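Local coordinates for protein YcaO (PDB 6CIB) that binds adenine nucleotide and magnesium and, as a YcaO-family enzyme, probably takes part in ATP-dependent thioamidation of peptide backbones, at residues 22-27 with 70-75; 125-130 with 331-336; 230-235 with 254-259. All blocks are in the same frame, centred on the assembly; numbering follows the deposited sequence.

Contact 1. Residues 22-27 with 70-75; sequences WIRHRE and QARVSA. With ADP (adenosine-5'-diphosphate), chain G.
The guanidinium groups of Arg24 and Arg72 are turned 48° against each other, and CD of Arg72 meets NH2 of Arg24 obliquely at 4.1 Å. No bond joins the two groups; NH2 of Arg72 is hydrogen-bonded to Ser39, and a bound oxamic acid lies about 6 Å from its side chain. Another flat group, the Trp22 indole, carries CD of Arg26 on one face and makes a cation-pi contact with Arg152.

The apolar link is made by Ile23, whose CD1 reaches Val73 CG1 at 3.9 Å. That same methyl of Val73, set anti to the backbone N, lies over the adenine of ADP, with C6 3.5 Å away. Gln70 reads the Hoogsteen side of the base: NE2 donates to N7 (2.8 Å, 158°), while OE1 accepts from N6 in a longer, more bent bond (3.2 Å, 143°). A bend at its second torsion brings the amide round to the purine. A leucine here would probably leave N6 and N7 without their complementary amide and the base less firmly oriented. One helical turn on, Ser74 OG donates to O2A of the alpha-phosphate at 2.7 Å and is also bonded to Lys64 N.

Helix 68-85 thus meets base and phosphate with one flank, and Val73 also touches Thr19 and Leu20 of helix 16-25. Ala71 and Ala75 rest on strand 45-54, while Ile23 is backed by Leu28 of helix 28-31.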
loop_
_atom_site.group_PDB
_atom_site.type_symbol
_atom_site.label_atom_id
_atom_site.label_comp_id
_atom_site.label_asym_id
_atom_site.label_seq_id
_atom_site.Cartn_x
_atom_site.Cartn_y
_atom_site.Cartn_z
ATOM N N TRP A 22 -4.931 7.396 -21.777
ATOM C CA TRP A 22 -5.240 8.632 -21.062
ATOM C C TRP A 22 -4.001 9.263 -20.391
ATOM O O TRP A 22 -3.792 10.477 -20.501
ATOM C CB TRP A 22 -6.357 8.321 -20.057
ATOM C CG TRP A 22 -6.799 9.413 -19.122
ATOM C CD1 TRP A 22 -7.765 10.359 -19.352
ATOM C CD2 TRP A 22 -6.346 9.622 -17.779
ATOM N NE1 TRP A 22 -7.920 11.159 -18.241
ATOM C CE2 TRP A 22 -7.066 10.728 -17.261
ATOM C CE3 TRP A 22 -5.392 8.989 -16.963
ATOM C CZ2 TRP A 22 -6.860 11.218 -15.965
ATOM C CZ3 TRP A 22 -5.184 9.480 -15.665
ATOM C CH2 TRP A 22 -5.916 10.584 -15.186
ATOM N N ILE A 23 -3.182 8.444 -19.717
ATOM C CA ILE A 23 -1.900 8.893 -19.120
ATOM C C ILE A 23 -0.992 9.510 -20.194
ATOM O O ILE A 23 -0.406 10.580 -19.983
ATOM C CB ILE A 23 -1.169 7.738 -18.359
ATOM C CG1 ILE A 23 -1.882 7.416 -17.030
ATOM C CG2 ILE A 23 0.306 8.062 -18.111
ATOM C CD1 ILE A 23 -1.554 6.045 -16.445
ATOM N N ARG A 24 -0.900 8.833 -21.336
ATOM C CA ARG A 24 -0.056 9.265 -22.446
ATOM C C ARG A 24 -0.538 10.557 -23.103
ATOM O O ARG A 24 0.267 11.452 -23.383
ATOM C CB ARG A 24 0.086 8.150 -23.471
ATOM C CG ARG A 24 1.174 7.171 -23.096
ATOM C CD ARG A 24 0.998 5.848 -23.798
ATOM N NE ARG A 24 2.042 4.911 -23.392
ATOM C CZ ARG A 24 2.109 3.634 -23.756
ATOM N NH1 ARG A 24 1.177 3.096 -24.539
ATOM N NH2 ARG A 24 3.113 2.883 -23.312
ATOM N N HIS A 25 -1.849 10.652 -23.326
ATOM C CA HIS A 25 -2.462 11.843 -23.916
ATOM C C HIS A 25 -2.230 13.080 -23.046
ATOM O O HIS A 25 -1.891 14.155 -23.562
ATOM C CB HIS A 25 -3.959 11.623 -24.139
ATOM C CG HIS A 25 -4.676 12.837 -24.639
ATOM N ND1 HIS A 25 -5.527 13.576 -23.847
ATOM C CD2 HIS A 25 -4.647 13.457 -25.843
ATOM C CE1 HIS A 25 -6.004 14.592 -24.545
ATOM N NE2 HIS A 25 -5.485 14.542 -25.760
ATOM N N ARG A 26 -2.391 12.903 -21.734
ATOM C CA ARG A 26 -2.256 13.972 -20.749
ATOM C C ARG A 26 -0.803 14.283 -20.376
ATOM O O ARG A 26 -0.546 15.212 -19.599
ATOM C CB ARG A 26 -3.021 13.601 -19.486
ATOM C CG ARG A 26 -4.511 13.860 -19.540
ATOM C CD ARG A 26 -5.108 13.415 -18.225
ATOM N NE ARG A 26 -6.460 13.915 -18.000
ATOM C CZ ARG A 26 -6.763 14.958 -17.231
ATOM N NH1 ARG A 26 -5.807 15.644 -16.605
ATOM N NH2 ARG A 26 -8.034 15.319 -17.095
ATOM N N GLU A 27 0.127 13.481 -20.900
ATOM C CA GLU A 27 1.574 13.664 -20.717
ATOM C C GLU A 27 1.971 13.703 -19.234
ATOM O O GLU A 27 2.865 14.465 -18.824
ATOM C CB GLU A 27 2.058 14.907 -21.479
ATOM C CG GLU A 27 1.798 14.843 -22.981
ATOM C CD GLU A 27 2.441 15.976 -23.773
ATOM O OE1 GLU A 27 3.321 16.684 -23.243
ATOM O OE2 GLU A 27 2.071 16.150 -24.955
ATOM N N GLN A 70 -0.682 -2.823 -17.529
ATOM C CA GLN A 70 -0.954 -2.500 -16.108
ATOM C C GLN A 70 0.307 -2.063 -15.355
ATOM O O GLN A 70 0.249 -1.145 -14.543
ATOM C CB GLN A 70 -1.671 -3.650 -15.368
ATOM C CG GLN A 70 -1.902 -3.438 -13.856
ATOM C CD GLN A 70 -2.669 -2.160 -13.494
ATOM O OE1 GLN A 70 -3.373 -1.573 -14.321
ATOM N NE2 GLN A 70 -2.538 -1.731 -12.232
ATOM N N ALA A 71 1.436 -2.709 -15.645
ATOM C CA ALA A 71 2.712 -2.319 -15.050
ATOM C C ALA A 71 3.086 -0.881 -15.404
ATOM O O ALA A 71 3.613 -0.147 -14.558
ATOM C CB ALA A 71 3.813 -3.281 -15.467
ATOM N N ARG A 72 2.799 -0.483 -16.645
ATOM C CA ARG A 72 3.103 0.861 -17.132
ATOM C C ARG A 72 2.151 1.920 -16.559
ATOM O O ARG A 72 2.567 3.044 -16.289
ATOM C CB ARG A 72 3.178 0.892 -18.672
ATOM C CG ARG A 72 4.468 0.253 -19.161
ATOM C CD ARG A 72 4.655 0.216 -20.664
ATOM N NE ARG A 72 5.961 -0.362 -20.963
ATOM C CZ ARG A 72 6.318 -0.921 -22.121
ATOM N NH1 ARG A 72 5.469 -1.003 -23.138
ATOM N NH2 ARG A 72 7.543 -1.412 -22.253
ATOM N N VAL A 73 0.889 1.546 -16.362
ATOM C CA VAL A 73 -0.085 2.380 -15.644
ATOM C C VAL A 73 0.338 2.538 -14.180
ATOM O O VAL A 73 0.399 3.656 -13.663
ATOM C CB VAL A 73 -1.517 1.798 -15.731
ATOM C CG1 VAL A 73 -2.477 2.571 -14.825
ATOM C CG2 VAL A 73 -2.023 1.821 -17.169
ATOM N N SER A 74 0.638 1.411 -13.536
ATOM C CA SER A 74 1.076 1.371 -12.134
ATOM C C SER A 74 2.303 2.268 -11.900
ATOM O O SER A 74 2.321 3.060 -10.954
ATOM C CB SER A 74 1.370 -0.086 -11.744
ATOM O OG SER A 74 2.084 -0.182 -10.538
ATOM N N ALA A 75 3.314 2.149 -12.767
ATOM C CA ALA A 75 4.526 2.972 -12.652
ATOM C C ALA A 75 4.224 4.462 -12.819
ATOM O O ALA A 75 4.711 5.275 -12.032
ATOM C CB ALA A 75 5.605 2.521 -13.631
HETATM P PB ADP G . 0.246 -0.174 -4.813
HETATM O O1B ADP G . -0.836 0.867 -4.610
HETATM O O2B ADP G . 0.177 -1.346 -3.854
HETATM O O3B ADP G . 1.639 0.377 -5.003
HETATM P PA ADP G . 0.125 -0.525 -7.692
HETATM O O1A ADP G . -0.859 -1.354 -8.471
HETATM O O2A ADP G . 1.585 -0.767 -7.969
HETATM O O3A ADP G . -0.211 -0.898 -6.178
HETATM O "O5'" ADP G . -0.247 1.023 -7.912
HETATM C "C5'" ADP G . 0.645 2.146 -7.791
HETATM C "C4'" ADP G . -0.170 3.450 -7.881
HETATM O "O4'" ADP G . -0.865 3.508 -9.136
HETATM C "C3'" ADP G . -1.269 3.561 -6.820
HETATM O "O3'" ADP G . -1.508 4.947 -6.507
HETATM C "C2'" ADP G . -2.492 2.989 -7.514
HETATM O "O2'" ADP G . -3.713 3.440 -6.934
HETATM C "C1'" ADP G . -2.291 3.475 -8.946
HETATM N N9 ADP G . -2.883 2.575 -9.961
HETATM C C8 ADP G . -2.511 1.302 -10.190
HETATM N N7 ADP G . -3.250 0.755 -11.182
HETATM C C5 ADP G . -4.097 1.691 -11.621
HETATM C C6 ADP G . -5.146 1.759 -12.665
HETATM N N6 ADP G . -5.411 0.682 -13.441
HETATM N N1 ADP G . -5.819 2.929 -12.800
HETATM C C2 ADP G . -5.559 4.011 -12.027
HETATM N N3 ADP G . -4.610 4.016 -11.063
HETATM C C4 ADP G . -3.857 2.901 -10.819
#

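Contact 2. Residues 125-130 with 331-336; sequences VYVPAN and KVIEVD
Val125 and Val127 spend their backbone hydrogen bonds on strand 113-118, pairing with Gly116 and Val114, and turn their side chains to Ile333 and Val335. No polar bond passes between 125-130 and 331-336: the meeting is wholly apolar, and all four touching residues are buried.

Ile333 is the shared partner. Its CG1 approaches Val125 CG1 to 3.7 Å, and CD1 lies 3.8 Å from that same valine methyl, the two side chains set nearly perpendicular. Val125 manages this by placing CG1 in the crowded position between its backbone N and carbonyl carbon (chi1 58°), which aims one methyl at the flank of the isoleucine. On the other branch, Ile333 CG2 meets Val127 CG2 at 3.7 Å, the two side chains lying alongside one another and running opposite ways, and CD1 stands 4.0 Å from Val127 CG2. The isoleucine therefore presents both its ethyl arm and its CG2 methyl to the two valines. Farther along, Val127 CB and Val335 CG2 are 4.4 Å apart, a looser touch. Alternate residues of each strand take part, as expected of side chains from one face of a sheet, while Tyr126 and Glu334 point away.

Strands 124-128 and 332-336 belong to one antiparallel sheet with 113-118 between them, yet their short axes run at 76° and approach to 8.6 Å. This is consistent with a strongly twisted and curled sheet in which one outermost strand, 124-128, lies across the strand next but one. Val335 also touches Val114 of the intervening strand, whereas Val332 and Glu334 pack on helix 154-177.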
loop_
_atom_site.group_PDB
_atom_site.type_symbol
_atom_site.label_atom_id
_atom_site.label_comp_id
_atom_site.label_asym_id
_atom_site.label_seq_id
_atom_site.Cartn_x
_atom_site.Cartn_y
_atom_site.Cartn_z
ATOM N N VAL A 125 -12.188 17.500 9.433
ATOM C CA VAL A 125 -11.181 17.314 10.484
ATOM C C VAL A 125 -9.808 17.730 9.937
ATOM O O VAL A 125 -9.445 17.364 8.813
ATOM C CB VAL A 125 -11.206 15.875 11.097
ATOM C CG1 VAL A 125 -10.994 14.791 10.042
ATOM C CG2 VAL A 125 -10.209 15.727 12.241
ATOM N N TYR A 126 -9.074 18.519 10.722
ATOM C CA TYR A 126 -7.728 18.952 10.342
ATOM C C TYR A 126 -6.667 17.933 10.724
ATOM O O TYR A 126 -6.681 17.369 11.821
ATOM C CB TYR A 126 -7.400 20.341 10.905
ATOM C CG TYR A 126 -8.157 21.442 10.199
ATOM C CD1 TYR A 126 -7.645 22.034 9.040
ATOM C CD2 TYR A 126 -9.407 21.874 10.671
ATOM C CE1 TYR A 126 -8.345 23.037 8.379
ATOM C CE2 TYR A 126 -10.119 22.872 10.014
ATOM C CZ TYR A 126 -9.581 23.452 8.872
ATOM O OH TYR A 126 -10.274 24.442 8.219
ATOM N N VAL A 127 -5.756 17.699 9.786
ATOM C CA VAL A 127 -4.707 16.696 9.926
ATOM C C VAL A 127 -3.376 17.437 9.796
ATOM O O VAL A 127 -3.269 18.336 8.954
ATOM C CB VAL A 127 -4.895 15.576 8.862
ATOM C CG1 VAL A 127 -3.695 14.646 8.772
ATOM C CG2 VAL A 127 -6.131 14.751 9.188
ATOM N N PRO A 128 -2.370 17.084 10.629
ATOM C CA PRO A 128 -1.061 17.747 10.509
ATOM C C PRO A 128 -0.470 17.532 9.127
ATOM O O PRO A 128 -0.683 16.469 8.527
ATOM C CB PRO A 128 -0.198 17.034 11.561
ATOM C CG PRO A 128 -1.178 16.452 12.536
ATOM C CD PRO A 128 -2.359 16.060 11.696
ATOM N N ALA A 129 0.244 18.539 8.626
ATOM C CA ALA A 129 0.919 18.453 7.326
ATOM C C ALA A 129 1.865 17.252 7.234
ATOM O O ALA A 129 1.958 16.633 6.173
ATOM C CB ALA A 129 1.648 19.750 7.000
ATOM N N ASN A 130 2.516 16.907 8.350
ATOM C CA ASN A 130 3.446 15.756 8.431
ATOM C C ASN A 130 2.728 14.411 8.271
ATOM O O ASN A 130 3.365 13.388 7.997
ATOM C CB ASN A 130 4.231 15.777 9.757
ATOM C CG ASN A 130 5.463 14.864 9.746
ATOM O OD1 ASN A 130 6.396 15.054 8.963
ATOM N ND2 ASN A 130 5.474 13.878 10.635
ATOM N N LYS A 331 -10.407 6.939 13.816
ATOM C CA LYS A 331 -11.121 7.645 12.737
ATOM C C LYS A 331 -10.555 7.327 11.358
ATOM O O LYS A 331 -9.342 7.141 11.217
ATOM C CB LYS A 331 -11.067 9.161 12.957
ATOM C CG LYS A 331 -11.747 9.642 14.226
ATOM C CD LYS A 331 -11.454 11.118 14.443
ATOM C CE LYS A 331 -12.107 11.611 15.720
ATOM N NZ LYS A 331 -12.118 13.100 15.727
ATOM N N VAL A 332 -11.436 7.283 10.357
ATOM C CA VAL A 332 -11.048 7.096 8.946
ATOM C C VAL A 332 -11.101 8.465 8.279
ATOM O O VAL A 332 -12.191 9.020 8.072
ATOM C CB VAL A 332 -11.976 6.092 8.208
ATOM C CG1 VAL A 332 -11.585 5.949 6.732
ATOM C CG2 VAL A 332 -11.948 4.733 8.891
ATOM N N ILE A 333 -9.925 9.016 7.979
ATOM C CA ILE A 333 -9.813 10.364 7.402
ATOM C C ILE A 333 -9.271 10.312 5.968
ATOM O O ILE A 333 -8.314 9.588 5.687
ATOM C CB ILE A 333 -8.946 11.289 8.288
ATOM C CG1 ILE A 333 -9.530 11.382 9.719
ATOM C CG2 ILE A 333 -8.807 12.675 7.663
ATOM C CD1 ILE A 333 -8.598 11.978 10.764
ATOM N N GLU A 334 -9.905 11.076 5.077
ATOM C CA GLU A 334 -9.445 11.282 3.705
ATOM C C GLU A 334 -9.012 12.746 3.502
ATOM O O GLU A 334 -9.745 13.677 3.868
ATOM C CB GLU A 334 -10.556 10.918 2.716
ATOM C CG GLU A 334 -10.284 11.312 1.266
ATOM C CD GLU A 334 -11.525 11.317 0.384
ATOM O OE1 GLU A 334 -12.629 10.970 0.855
ATOM O OE2 GLU A 334 -11.396 11.673 -0.804
ATOM N N VAL A 335 -7.824 12.928 2.927
ATOM C CA VAL A 335 -7.339 14.249 2.527
ATOM C C VAL A 335 -7.146 14.271 1.013
ATOM O O VAL A 335 -6.415 13.450 0.459
ATOM C CB VAL A 335 -6.016 14.628 3.250
ATOM C CG1 VAL A 335 -5.501 15.989 2.789
ATOM C CG2 VAL A 335 -6.189 14.611 4.765
ATOM N N ASP A 336 -7.812 15.213 0.357
ATOM C CA ASP A 336 -7.718 15.396 -1.090
ATOM C C ASP A 336 -6.347 15.967 -1.472
ATOM O O ASP A 336 -5.940 17.007 -0.950
ATOM C CB ASP A 336 -8.836 16.341 -1.547
ATOM C CG ASP A 336 -9.059 16.326 -3.054
ATOM O OD1 ASP A 336 -8.241 15.766 -3.815
ATOM O OD2 ASP A 336 -10.079 16.892 -3.491
#

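Contact 3. Residues 230-235 with 254-259; sequences EMVMGF and QGLSMA
An edge strand and the helix that follows it in the chain come together here: the loop leading into edge strand 233-238 packs against the last part of helix 241-260. Leu256 makes its closest approaches through one methyl, CD2. This atom rests 3.4 Å from the backbone O of Glu230, 3.8 Å from Glu230 CB and 4.1 Å from CG of the same residue, the leucine standing across the glutamate chain. Leu256 CD2 also meets Val232 CG2 at 4.1 Å.

With CG1 anti to the carbonyl carbon (chi1 -65°), Val232 has CG2 between its backbone N and carbonyl carbon, which directs that methyl to the helix, while CG1 lies 4.2 Å from the carbonyl carbon of Gly255. Here the valine lies close against bare helix backbone, and the CA atoms of Val232 and Gly255 are 6.2 Å apart. A beta carbon on Gly255 would stand only 3.3 Å from Val232 CG2, a tight distance, so the close approach probably relies on the absence of a side chain there.

The polar end of Glu230 reaches past the leucine and forms a salt bridge through OE1 with NE of Arg260, tying the turn to the end of the helix. Its carbonyl oxygen, besides touching the Leu256 methyl, is hydrogen-bonded to Thr223 OG1, and so is Val232 N; one hydroxyl thus fastens the turn on both sides of Met231, a selenomethionine.

Strand 233-238 pairs antiparallel with 217-224 in a three-stranded sheet. Helix 241-260 turns Ser257 to strand 45-54 and Met258 to strand 57-64; Met231, pointing away, packs on helix 282-288.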
loop_
_atom_site.group_PDB
_atom_site.type_symbol
_atom_site.label_atom_id
_atom_site.label_comp_id
_atom_site.label_asym_id
_atom_site.label_seq_id
_atom_site.Cartn_x
_atom_site.Cartn_y
_atom_site.Cartn_z
ATOM N N GLU A 230 17.755 -10.988 -2.308
ATOM C CA GLU A 230 16.612 -11.572 -3.010
ATOM C C GLU A 230 15.609 -12.257 -2.078
ATOM O O GLU A 230 14.654 -12.903 -2.533
ATOM C CB GLU A 230 17.102 -12.505 -4.118
ATOM C CG GLU A 230 17.868 -11.730 -5.180
ATOM C CD GLU A 230 17.917 -12.410 -6.525
ATOM O OE1 GLU A 230 18.548 -11.831 -7.427
ATOM O OE2 GLU A 230 17.339 -13.504 -6.684
HETATM N N MSE A 231 15.832 -12.098 -0.774
HETATM C CA MSE A 231 14.886 -12.545 0.244
HETATM C C MSE A 231 14.079 -11.335 0.598
HETATM O O MSE A 231 14.491 -10.499 1.409
HETATM C CB MSE A 231 15.580 -13.175 1.449
HETATM C CG MSE A 231 16.030 -14.573 1.048
HETATM SE SE MSE A 231 16.990 -15.406 2.552
HETATM C CE MSE A 231 15.462 -15.721 3.745
ATOM N N VAL A 232 12.925 -11.233 -0.053
ATOM C CA VAL A 232 12.067 -10.065 0.028
ATOM C C VAL A 232 10.694 -10.493 0.539
ATOM O O VAL A 232 10.401 -11.695 0.661
ATOM C CB VAL A 232 11.945 -9.325 -1.339
ATOM C CG1 VAL A 232 13.283 -8.725 -1.782
ATOM C CG2 VAL A 232 11.360 -10.229 -2.428
HETATM N N MSE A 233 9.857 -9.507 0.835
HETATM C CA MSE A 233 8.488 -9.765 1.273
HETATM C C MSE A 233 7.552 -8.953 0.431
HETATM O O MSE A 233 7.887 -7.850 0.010
HETATM C CB MSE A 233 8.309 -9.369 2.737
HETATM C CG MSE A 233 9.199 -10.151 3.696
HETATM SE SE MSE A 233 8.733 -9.593 5.533
HETATM C CE MSE A 233 9.656 -7.865 5.486
ATOM N N GLY A 234 6.374 -9.507 0.165
ATOM C CA GLY A 234 5.295 -8.793 -0.520
ATOM C C GLY A 234 3.995 -8.941 0.250
ATOM O O GLY A 234 3.785 -9.958 0.919
ATOM N N PHE A 235 3.133 -7.925 0.168
ATOM C CA PHE A 235 1.837 -7.942 0.854
ATOM C C PHE A 235 0.706 -7.450 -0.035
ATOM O O PHE A 235 0.913 -6.625 -0.926
ATOM C CB PHE A 235 1.875 -7.102 2.142
ATOM C CG PHE A 235 2.929 -7.537 3.110
ATOM C CD1 PHE A 235 2.660 -8.528 4.052
ATOM C CD2 PHE A 235 4.211 -6.971 3.068
ATOM C CE1 PHE A 235 3.651 -8.955 4.935
ATOM C CE2 PHE A 235 5.202 -7.400 3.946
ATOM C CZ PHE A 235 4.919 -8.386 4.881
ATOM N N GLN A 254 8.258 -7.175 -7.932
ATOM C CA GLN A 254 8.752 -5.807 -7.838
ATOM C C GLN A 254 10.014 -5.709 -6.969
ATOM O O GLN A 254 11.003 -5.071 -7.370
ATOM C CB GLN A 254 7.661 -4.892 -7.291
ATOM C CG GLN A 254 8.030 -3.414 -7.245
ATOM C CD GLN A 254 6.829 -2.544 -6.935
ATOM O OE1 GLN A 254 6.325 -1.830 -7.803
ATOM N NE2 GLN A 254 6.340 -2.630 -5.714
ATOM N N GLY A 255 9.966 -6.352 -5.798
ATOM C CA GLY A 255 11.100 -6.411 -4.872
ATOM C C GLY A 255 12.345 -7.004 -5.514
ATOM O O GLY A 255 13.438 -6.455 -5.369
ATOM N N LEU A 256 12.168 -8.107 -6.245
ATOM C CA LEU A 256 13.278 -8.770 -6.932
ATOM C C LEU A 256 13.878 -7.944 -8.047
ATOM O O LEU A 256 15.105 -7.930 -8.213
ATOM C CB LEU A 256 12.872 -10.158 -7.440
ATOM C CG LEU A 256 12.511 -11.179 -6.355
ATOM C CD1 LEU A 256 11.840 -12.406 -6.948
ATOM C CD2 LEU A 256 13.739 -11.555 -5.541
ATOM N N SER A 257 13.022 -7.248 -8.800
ATOM C CA SER A 257 13.478 -6.306 -9.819
ATOM C C SER A 257 14.368 -5.223 -9.210
ATOM O O SER A 257 15.452 -4.943 -9.737
ATOM C CB SER A 257 12.290 -5.679 -10.557
ATOM O OG SER A 257 12.713 -4.594 -11.366
HETATM N N MSE A 258 13.914 -4.643 -8.095
HETATM C CA MSE A 258 14.649 -3.588 -7.376
HETATM C C MSE A 258 15.981 -4.051 -6.846
HETATM O O MSE A 258 16.989 -3.334 -6.977
HETATM C CB MSE A 258 13.866 -3.100 -6.156
HETATM C CG MSE A 258 12.452 -2.663 -6.481
HETATM SE SE MSE A 258 12.529 -0.940 -7.401
HETATM C CE MSE A 258 11.440 -0.205 -5.926
ATOM N N ALA A 259 15.995 -5.237 -6.232
ATOM C CA ALA A 259 17.215 -5.788 -5.637
ATOM C C ALA A 259 18.259 -6.094 -6.716
ATOM O O ALA A 259 19.440 -5.810 -6.532
ATOM C CB ALA A 259 16.898 -7.024 -4.805
#

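In the fold
Along the chain contact 1 closes before contact 2 opens, and contact 3 is nested in the long loop that contact 2 closes. The centres of contacts 1 and 2 are about 28 Å apart, those of 1 and 3 about 23 Å, and those of 2 and 3 about 31 Å, the last pair on opposite sides of the chain's centre. Contact 1 joins two helices at the nucleotide; contact 2 brings together two non-adjacent strands of the five-stranded sheet, whose other outermost strand, 148-150, supplies Leu148 to the magnesium site; contact 3 packs a helix on the loop entering the edge strand of the three-stranded sheet. Contact 1 alone touches ADP, the others lying farther off, but contacts 1 and 3 both adjoin strand 45-54.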